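Local coordinates for protein exosome complex component Rrp42 (Methanothermobacter thermautotrophicus, PDB 2WNR) that probably serves as a non-catalytic subunit of the archaeal exosome, an RNA-degrading complex, and contributes to shaping the active site of its partner Rrp41, at residues 33-41 with 51-59; 191-201 with 217-228. All blocks are in the same frame, centred on the assembly; numbering follows the deposited sequence.

Contact 1: 33-41 with 51-59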
loop_
_atom_site.group_PDB
_atom_site.type_symbol
_atom_site.label_atom_id
_atom_site.label_comp_id
_atom_site.label_asym_id
_atom_site.label_seq_id
_atom_site.Cartn_x
_atom_site.Cartn_y
_atom_site.Cartn_z
ATOM N N GLU A 33 30.676 -30.232 -3.228
ATOM C CA GLU A 33 31.644 -29.218 -3.652
ATOM C C GLU A 33 30.980 -27.920 -4.108
ATOM O O GLU A 33 30.107 -27.928 -4.979
ATOM C CB GLU A 33 32.536 -29.772 -4.768
ATOM C CG GLU A 33 33.552 -28.772 -5.305
ATOM C CD GLU A 33 34.430 -29.338 -6.404
ATOM O OE1 GLU A 33 34.404 -30.567 -6.635
ATOM O OE2 GLU A 33 35.159 -28.542 -7.035
ATOM N N PHE A 34 31.417 -26.807 -3.518
ATOM C CA PHE A 34 30.981 -25.472 -3.928
ATOM C C PHE A 34 31.503 -25.104 -5.301
ATOM O O PHE A 34 32.506 -25.657 -5.765
ATOM C CB PHE A 34 31.480 -24.422 -2.935
ATOM C CG PHE A 34 30.633 -24.297 -1.714
ATOM C CD1 PHE A 34 29.534 -23.452 -1.705
ATOM C CD2 PHE A 34 30.927 -25.025 -0.572
ATOM C CE1 PHE A 34 28.741 -23.338 -0.585
ATOM C CE2 PHE A 34 30.137 -24.907 0.557
ATOM C CZ PHE A 34 29.044 -24.064 0.548
ATOM N N ARG A 35 30.827 -24.155 -5.947
ATOM C CA ARG A 35 31.355 -23.527 -7.156
ATOM C C ARG A 35 32.418 -22.525 -6.733
ATOM O O ARG A 35 32.652 -22.329 -5.539
ATOM C CB ARG A 35 30.240 -22.829 -7.930
ATOM C CG ARG A 35 29.230 -23.771 -8.554
ATOM C CD ARG A 35 27.912 -23.082 -8.826
ATOM N NE ARG A 35 27.271 -22.665 -7.584
ATOM C CZ ARG A 35 26.125 -21.994 -7.512
ATOM N NH1 ARG A 35 25.476 -21.655 -8.617
ATOM N NH2 ARG A 35 25.630 -21.647 -6.325
ATOM N N ASP A 36 33.064 -21.890 -7.703
ATOM C CA ASP A 36 34.073 -20.881 -7.401
ATOM C C ASP A 36 33.448 -19.761 -6.575
ATOM O O ASP A 36 32.285 -19.403 -6.773
ATOM C CB ASP A 36 34.686 -20.332 -8.689
ATOM C CG ASP A 36 35.621 -21.327 -9.371
ATOM O OD1 ASP A 36 35.630 -21.361 -10.618
ATOM O OD2 ASP A 36 36.351 -22.072 -8.672
ATOM N N ILE A 37 34.199 -19.230 -5.621
ATOM C CA ILE A 37 33.684 -18.136 -4.810
ATOM C C ILE A 37 34.568 -16.906 -4.949
ATOM O O ILE A 37 35.794 -17.003 -4.947
ATOM C CB ILE A 37 33.496 -18.535 -3.329
ATOM C CG1 ILE A 37 32.429 -19.630 -3.209
ATOM C CG2 ILE A 37 33.080 -17.324 -2.492
ATOM C CD1 ILE A 37 32.396 -20.311 -1.875
ATOM N N SER A 38 33.919 -15.752 -5.075
ATOM C CA SER A 38 34.588 -14.480 -5.256
ATOM C C SER A 38 34.004 -13.492 -4.247
ATOM O O SER A 38 32.796 -13.301 -4.189
ATOM C CB SER A 38 34.379 -14.003 -6.698
ATOM O OG SER A 38 34.986 -12.750 -6.938
ATOM N N ILE A 39 34.863 -12.883 -3.437
ATOM C CA ILE A 39 34.435 -11.966 -2.380
ATOM C C ILE A 39 35.202 -10.642 -2.439
ATOM O O ILE A 39 36.437 -10.614 -2.308
ATOM C CB ILE A 39 34.634 -12.594 -0.984
ATOM C CG1 ILE A 39 33.930 -13.947 -0.895
ATOM C CG2 ILE A 39 34.156 -11.643 0.112
ATOM C CD1 ILE A 39 34.417 -14.833 0.245
ATOM N N GLU A 40 34.468 -9.552 -2.643
ATOM C CA GLU A 40 35.038 -8.205 -2.578
ATOM C C GLU A 40 34.317 -7.401 -1.513
ATOM O O GLU A 40 33.120 -7.577 -1.307
ATOM C CB GLU A 40 34.900 -7.478 -3.910
ATOM C CG GLU A 40 35.474 -8.209 -5.113
ATOM C CD GLU A 40 35.139 -7.491 -6.413
ATOM O OE1 GLU A 40 35.850 -6.513 -6.762
ATOM O OE2 GLU A 40 34.159 -7.902 -7.079
ATOM N N THR A 41 35.050 -6.525 -0.835
ATOM C CA THR A 41 34.450 -5.607 0.131
ATOM C C THR A 41 34.737 -4.163 -0.285
ATOM O O THR A 41 35.492 -3.928 -1.231
ATOM C CB THR A 41 34.937 -5.880 1.587
ATOM O OG1 THR A 41 36.349 -5.655 1.688
ATOM C CG2 THR A 41 34.610 -7.306 2.013
ATOM N N SER A 51 29.739 -5.280 0.343
ATOM C CA SER A 51 30.398 -6.447 -0.248
ATOM C C SER A 51 29.741 -6.888 -1.547
ATOM O O SER A 51 28.570 -6.642 -1.769
ATOM C CB SER A 51 30.412 -7.622 0.737
ATOM O OG SER A 51 29.118 -8.187 0.900
ATOM N N ARG A 52 30.516 -7.538 -2.400
ATOM C CA ARG A 52 30.005 -8.141 -3.624
ATOM C C ARG A 52 30.476 -9.593 -3.644
ATOM O O ARG A 52 31.684 -9.862 -3.688
ATOM C CB ARG A 52 30.502 -7.371 -4.856
ATOM C CG ARG A 52 30.014 -7.917 -6.187
ATOM C CD ARG A 52 30.909 -7.479 -7.346
ATOM N NE ARG A 52 30.255 -6.537 -8.257
ATOM C CZ ARG A 52 30.638 -5.278 -8.466
ATOM N NH1 ARG A 52 31.693 -4.775 -7.834
ATOM N NH2 ARG A 52 29.967 -4.517 -9.323
ATOM N N VAL A 53 29.525 -10.523 -3.579
ATOM C CA VAL A 53 29.845 -11.951 -3.617
ATOM C C VAL A 53 29.353 -12.606 -4.908
ATOM O O VAL A 53 28.218 -12.394 -5.344
ATOM C CB VAL A 53 29.296 -12.709 -2.381
ATOM C CG1 VAL A 53 29.385 -14.222 -2.576
ATOM C CG2 VAL A 53 30.063 -12.317 -1.152
ATOM N N LYS A 54 30.234 -13.384 -5.523
ATOM C CA LYS A 54 29.882 -14.210 -6.666
ATOM C C LYS A 54 30.101 -15.668 -6.295
ATOM O O LYS A 54 31.197 -16.068 -5.902
ATOM C CB LYS A 54 30.707 -13.840 -7.897
ATOM C CG LYS A 54 30.268 -12.563 -8.585
ATOM C CD LYS A 54 30.987 -12.367 -9.925
ATOM C CE LYS A 54 30.413 -13.294 -10.994
ATOM N NZ LYS A 54 31.049 -13.112 -12.330
ATOM N N LEU A 55 29.038 -16.450 -6.405
ATOM C CA LEU A 55 29.081 -17.870 -6.121
ATOM C C LEU A 55 28.631 -18.536 -7.418
ATOM O O LEU A 55 27.449 -18.564 -7.737
ATOM C CB LEU A 55 28.168 -18.195 -4.921
ATOM C CG LEU A 55 27.751 -19.633 -4.577
ATOM C CD1 LEU A 55 28.941 -20.571 -4.438
ATOM C CD2 LEU A 55 26.906 -19.661 -3.307
ATOM N N GLY A 56 29.587 -19.040 -8.182
ATOM C CA GLY A 56 29.329 -19.342 -9.579
ATOM C C GLY A 56 28.973 -18.018 -10.220
ATOM O O GLY A 56 29.726 -17.049 -10.107
ATOM N N ASN A 57 27.812 -17.957 -10.858
ATOM C CA ASN A 57 27.349 -16.713 -11.465
ATOM C C ASN A 57 26.350 -15.959 -10.605
ATOM O O ASN A 57 26.016 -14.812 -10.907
ATOM C CB ASN A 57 26.758 -16.970 -12.848
ATOM C CG ASN A 57 27.813 -17.220 -13.885
ATOM O OD1 ASN A 57 28.881 -16.616 -13.847
ATOM N ND2 ASN A 57 27.522 -18.110 -14.829
ATOM N N THR A 58 25.863 -16.610 -9.551
ATOM C CA THR A 58 24.962 -15.978 -8.602
ATOM C C THR A 58 25.702 -14.827 -7.939
ATOM O O THR A 58 26.748 -15.018 -7.325
ATOM C CB THR A 58 24.427 -16.988 -7.546
ATOM O OG1 THR A 58 23.595 -17.952 -8.199
ATOM C CG2 THR A 58 23.606 -16.302 -6.494
ATOM N N GLN A 59 25.154 -13.629 -8.090
ATOM C CA GLN A 59 25.829 -12.433 -7.630
ATOM C C GLN A 59 24.948 -11.609 -6.708
ATOM O O GLN A 59 23.808 -11.303 -7.044
ATOM C CB GLN A 59 26.286 -11.604 -8.824
ATOM C CG GLN A 59 27.135 -10.408 -8.456
ATOM C CD GLN A 59 27.751 -9.751 -9.662
ATOM O OE1 GLN A 59 27.874 -10.362 -10.725
ATOM N NE2 GLN A 59 28.156 -8.503 -9.504
HETATM O O HOH W 1 33.236 -10.667 -5.974
#
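Backbone bonds hold S38 to K54 and E40 to R52, each pair joined twice, in an antiparallel ladder whose strands 37-41 and 51-55 run 173° apart. One rung further, G56 N gives a nearly straight bond to D36 O (3.1 Å), just where segment 51-59 turns away: L55 to T58 form a type II' turn, with G56 at its positive-phi corner.

Apolar contacts gather on the face carrying I37, I39, V53 and L55. With chi1 near trans (166°) and a bend at chi2, the end of L55 swings toward the first strand and CD1 lies 3.8 Å from I37 CG1; the same methyl meets F34 CD1 at the ring edge. I39 CG1 rests more loosely on V53 CG2. Helices 150-164 and 244-268 cover this side.

Polar contacts are divided between two places. R35, bent at chi3 (-65°), crosses the L55 side chain at about a right angle, NH2 lying 3.4 Å from L55 CG, while L55 O sits over the centre of one guanidinium face. The charge of R35 is answered by a salt bridge to D208. On the face of S38, E40 and R52, a water takes a bond from S38 OG (2.9 Å) and donates to both E40 OE2 and R52 O, linking the strands. E40 lies alongside R52, its OE2 3.3 Å from R52 CD; their opposite charges are beyond salt-bridge range, so any attraction is probably modest.

The whole is an antiparallel beta hairpin at one side of the larger sheet of an RNase PH-type domain, with one face against helices.

Contact 2: 191-201 with 217-228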
loop_
_atom_site.group_PDB
_atom_site.type_symbol
_atom_site.label_atom_id
_atom_site.label_comp_id
_atom_site.label_asym_id
_atom_site.label_seq_id
_atom_site.Cartn_x
_atom_site.Cartn_y
_atom_site.Cartn_z
ATOM N N ARG A 191 31.757 -13.252 16.856
ATOM C CA ARG A 191 32.068 -14.497 16.151
ATOM C C ARG A 191 31.460 -14.534 14.748
ATOM O O ARG A 191 30.631 -13.698 14.396
ATOM C CB ARG A 191 31.624 -15.726 16.959
ATOM C CG ARG A 191 30.252 -15.639 17.641
ATOM C CD ARG A 191 30.076 -16.830 18.568
ATOM N NE ARG A 191 29.064 -16.624 19.603
ATOM C CZ ARG A 191 29.273 -16.014 20.772
ATOM N NH1 ARG A 191 28.276 -15.897 21.642
ATOM N NH2 ARG A 191 30.464 -15.511 21.076
ATOM N N LYS A 192 31.892 -15.502 13.948
ATOM C CA LYS A 192 31.397 -15.649 12.584
ATOM C C LYS A 192 30.568 -16.910 12.451
ATOM O O LYS A 192 30.743 -17.865 13.208
ATOM C CB LYS A 192 32.551 -15.686 11.580
ATOM C CG LYS A 192 33.055 -14.316 11.147
ATOM C CD LYS A 192 34.480 -14.384 10.617
ATOM C CE LYS A 192 35.484 -14.255 11.743
ATOM N NZ LYS A 192 36.873 -14.501 11.273
ATOM N N ALA A 193 29.651 -16.886 11.493
ATOM C CA ALA A 193 28.862 -18.046 11.126
ATOM C C ALA A 193 28.608 -17.973 9.626
ATOM O O ALA A 193 28.485 -16.879 9.065
ATOM C CB ALA A 193 27.564 -18.057 11.884
ATOM N N LEU A 194 28.555 -19.124 8.970
ATOM C CA LEU A 194 28.209 -19.164 7.552
ATOM C C LEU A 194 27.241 -20.307 7.265
ATOM O O LEU A 194 26.940 -21.108 8.157
ATOM C CB LEU A 194 29.461 -19.259 6.668
ATOM C CG LEU A 194 30.375 -18.029 6.574
ATOM C CD1 LEU A 194 31.583 -18.330 5.712
ATOM C CD2 LEU A 194 29.652 -16.783 6.057
ATOM N N MET A 195 26.781 -20.390 6.016
ATOM C CA MET A 195 25.703 -21.293 5.666
ATOM C C MET A 195 25.980 -22.169 4.449
ATOM O O MET A 195 26.532 -21.720 3.435
ATOM C CB MET A 195 24.430 -20.485 5.451
ATOM C CG MET A 195 23.197 -21.290 5.133
ATOM S SD MET A 195 21.716 -20.277 5.314
ATOM C CE MET A 195 21.612 -20.166 7.109
ATOM N N CYS A 196 25.569 -23.427 4.572
ATOM C CA CYS A 196 25.612 -24.391 3.487
ATOM C C CYS A 196 24.197 -24.814 3.121
ATOM O O CYS A 196 23.414 -25.188 3.998
ATOM C CB CYS A 196 26.403 -25.613 3.923
ATOM S SG CYS A 196 28.152 -25.319 4.131
ATOM N N THR A 197 23.873 -24.747 1.830
ATOM C CA THR A 197 22.586 -25.198 1.321
ATOM C C THR A 197 22.783 -26.447 0.481
ATOM O O THR A 197 23.654 -26.490 -0.388
ATOM C CB THR A 197 21.891 -24.116 0.472
ATOM O OG1 THR A 197 21.602 -22.984 1.295
ATOM C CG2 THR A 197 20.580 -24.624 -0.092
ATOM N N PHE A 198 21.962 -27.457 0.754
ATOM C CA PHE A 198 21.996 -28.734 0.048
ATOM C C PHE A 198 20.698 -28.953 -0.702
ATOM O O PHE A 198 19.646 -28.503 -0.266
ATOM C CB PHE A 198 22.180 -29.882 1.041
ATOM C CG PHE A 198 23.415 -29.771 1.871
ATOM C CD1 PHE A 198 24.548 -30.488 1.539
ATOM C CD2 PHE A 198 23.447 -28.947 2.991
ATOM C CE1 PHE A 198 25.703 -30.385 2.309
ATOM C CE2 PHE A 198 24.597 -28.839 3.769
ATOM C CZ PHE A 198 25.725 -29.555 3.431
ATOM N N ALA A 199 20.768 -29.667 -1.815
ATOM C CA ALA A 199 19.580 -30.004 -2.579
ATOM C C ALA A 199 19.424 -31.515 -2.686
ATOM O O ALA A 199 20.358 -32.210 -3.084
ATOM C CB ALA A 199 19.648 -29.376 -3.962
ATOM N N LYS A 200 18.245 -32.017 -2.321
ATOM C CA LYS A 200 17.925 -33.433 -2.506
ATOM C C LYS A 200 17.526 -33.703 -3.952
ATOM O O LYS A 200 16.482 -33.238 -4.423
ATOM C CB LYS A 200 16.810 -33.871 -1.557
ATOM C CG LYS A 200 16.329 -35.319 -1.736
ATOM C CD LYS A 200 17.203 -36.323 -1.000
ATOM C CE LYS A 200 16.665 -37.737 -1.151
ATOM N NZ LYS A 200 15.411 -37.997 -0.397
ATOM N N ILE A 201 18.380 -34.439 -4.651
ATOM C CA ILE A 201 18.105 -34.883 -6.003
ATOM C C ILE A 201 18.335 -36.382 -6.001
ATOM O O ILE A 201 19.347 -36.857 -5.467
ATOM C CB ILE A 201 19.006 -34.180 -7.052
ATOM C CG1 ILE A 201 18.762 -32.668 -7.036
ATOM C CG2 ILE A 201 18.718 -34.722 -8.448
ATOM C CD1 ILE A 201 19.935 -31.820 -7.492
ATOM N N LEU A 217 15.106 -30.226 -8.018
ATOM C CA LEU A 217 15.295 -30.798 -6.691
ATOM C C LEU A 217 13.961 -31.235 -6.100
ATOM O O LEU A 217 12.916 -30.704 -6.466
ATOM C CB LEU A 217 16.007 -29.808 -5.759
ATOM C CG LEU A 217 15.441 -28.402 -5.478
ATOM C CD1 LEU A 217 14.161 -28.435 -4.662
ATOM C CD2 LEU A 217 16.479 -27.559 -4.769
ATOM N N THR A 218 14.007 -32.229 -5.215
ATOM C CA THR A 218 12.842 -32.660 -4.455
ATOM C C THR A 218 12.630 -31.677 -3.290
ATOM O O THR A 218 11.511 -31.205 -3.038
ATOM C CB THR A 218 13.048 -34.100 -3.934
ATOM O OG1 THR A 218 13.076 -35.006 -5.041
ATOM C CG2 THR A 218 11.939 -34.522 -2.955
ATOM N N ALA A 219 13.725 -31.370 -2.602
ATOM C CA ALA A 219 13.723 -30.478 -1.469
ATOM C C ALA A 219 15.130 -29.948 -1.267
ATOM O O ALA A 219 16.090 -30.431 -1.890
ATOM C CB ALA A 219 13.269 -31.204 -0.256
ATOM N N ARG A 220 15.254 -28.956 -0.396
ATOM C CA ARG A 220 16.544 -28.356 -0.086
ATOM C C ARG A 220 16.635 -28.151 1.408
ATOM O O ARG A 220 15.613 -28.078 2.081
ATOM C CB ARG A 220 16.685 -27.002 -0.785
ATOM C CG ARG A 220 15.634 -25.981 -0.332
ATOM C CD ARG A 220 16.025 -24.557 -0.609
ATOM N NE ARG A 220 14.848 -23.847 -0.994
ATOM C CZ ARG A 220 14.076 -22.974 -0.352
ATOM N NH1 ARG A 220 13.031 -22.583 -1.048
ATOM N NH2 ARG A 220 14.269 -22.475 0.868
ATOM N N ILE A 221 17.852 -28.044 1.925
ATOM C CA ILE A 221 18.060 -27.698 3.336
ATOM C C ILE A 221 19.275 -26.773 3.517
ATOM O O ILE A 221 20.362 -27.050 3.023
ATOM C CB ILE A 221 18.136 -28.957 4.257
ATOM C CG1 ILE A 221 18.341 -28.546 5.718
ATOM C CG2 ILE A 221 19.217 -29.924 3.782
ATOM C CD1 ILE A 221 18.005 -29.616 6.730
ATOM N N SER A 222 19.060 -25.654 4.198
ATOM C CA SER A 222 20.126 -24.711 4.486
ATOM C C SER A 222 20.505 -24.819 5.944
ATOM O O SER A 222 19.627 -24.810 6.818
ATOM C CB SER A 222 19.679 -23.283 4.182
ATOM O OG SER A 222 19.268 -23.172 2.835
ATOM N N ILE A 223 21.808 -24.919 6.206
ATOM C CA ILE A 223 22.298 -25.013 7.569
ATOM C C ILE A 223 23.330 -23.932 7.884
ATOM O O ILE A 223 24.344 -23.807 7.203
ATOM C CB ILE A 223 22.845 -26.423 7.872
ATOM C CG1 ILE A 223 21.763 -27.471 7.598
ATOM C CG2 ILE A 223 23.317 -26.523 9.327
ATOM C CD1 ILE A 223 22.289 -28.865 7.478
ATOM N N GLY A 224 23.045 -23.138 8.913
ATOM C CA GLY A 224 23.988 -22.142 9.400
ATOM C C GLY A 224 24.776 -22.689 10.580
ATOM O O GLY A 224 24.194 -23.046 11.613
ATOM N N VAL A 225 26.098 -22.758 10.415
ATOM C CA VAL A 225 27.010 -23.244 11.461
ATOM C C VAL A 225 27.922 -22.115 11.957
ATOM O O VAL A 225 28.296 -21.236 11.187
ATOM C CB VAL A 225 27.876 -24.426 10.962
ATOM C CG1 VAL A 225 28.618 -25.063 12.114
ATOM C CG2 VAL A 225 26.999 -25.467 10.265
ATOM N N THR A 226 28.269 -22.144 13.242
ATOM C CA THR A 226 29.107 -21.105 13.827
ATOM C C THR A 226 30.580 -21.530 13.833
ATOM O O THR A 226 30.918 -22.663 13.455
ATOM C CB THR A 226 28.651 -20.727 15.261
ATOM O OG1 THR A 226 28.864 -21.832 16.152
ATOM C CG2 THR A 226 27.185 -20.329 15.277
ATOM N N GLU A 227 31.451 -20.621 14.265
ATOM C CA GLU A 227 32.884 -20.892 14.374
ATOM C C GLU A 227 33.197 -22.148 15.183
ATOM O O GLU A 227 34.075 -22.929 14.811
ATOM C CB GLU A 227 33.597 -19.711 15.022
ATOM C CG GLU A 227 33.829 -18.526 14.108
ATOM C CD GLU A 227 34.713 -17.472 14.749
ATOM O OE1 GLU A 227 34.837 -17.475 16.002
ATOM O OE2 GLU A 227 35.287 -16.648 13.999
ATOM N N GLU A 228 32.483 -22.328 16.292
ATOM C CA GLU A 228 32.734 -23.449 17.202
ATOM C C GLU A 228 31.899 -24.692 16.882
ATOM O O GLU A 228 31.704 -25.559 17.737
ATOM C CB GLU A 228 32.572 -23.025 18.673
ATOM C CG GLU A 228 31.347 -22.172 18.989
ATOM C CD GLU A 228 31.575 -20.690 18.718
ATOM O OE1 GLU A 228 32.543 -20.130 19.296
ATOM O OE2 GLU A 228 30.782 -20.094 17.935
#
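Strands 193-201 and 219-226 run antiparallel at 164°, their axes approaching to 4.5 Å. Paired backbone bonds join L194 with V225, C196 with I223, and F198 with I221; the shortest of these six is I223 N to C196 O, 2.7 Å. Past the regular ladder, T218 N reaches K200 O almost in line with the carbonyl, whereas the bond from E227 N to K192 O at the other end is weak.

These are the two central strands of a four-stranded antiparallel sheet in the second RNase PH-family region, and helices lie against both faces. Helix 244-268 packs on the side of L194, C196, F198 and I223. There F198 sets its CB 4.0 Å from I221 CG2 and turns a ring edge to I221 O.

Toward helix 150-164, S222 OG donates to T197 OG1 at 2.8 Å; T197 OG1 also bonds D152, tying this buried hydroxyl pair to the helix. M195 brings SD to 3.8 Å from S222 CB, and the bend at chi3 (-74°) lays CE against the backbone of G224. A199 CB meets L217 CD2 at 3.7 Å.

At the exposed end, E227 OE2 comes 3.3 Å from K192 CE and makes a long salt bridge to K192 NZ, whose stronger partner is D266. R191 lays CD 3.4 Å from E228 OE2, its guanidinium nearly perpendicular to the carboxylate; charges lie near, but no N-H points there.

In the fold
Following the chain from the N terminus, helix 11-21 comes first, and contact 1 then closes a short loop: nine residues separate its segments, and a tight turn leads straight on into strand 58-69 of the same sheet. Contact 2 opens only after that sheet and helix 150-164 are complete, and closes a longer loop holding strand 204-207 and helix 211-214. The two are therefore in series, neither nested nor crossed. In space their centres are about 16 Å apart, yet they meet where F34 CZ packs 3.9 Å from C196 SG. Helices 150-164 and 244-268 touch both contacts: they cover the hairpin on one side, and lie on opposite faces of the second sheet.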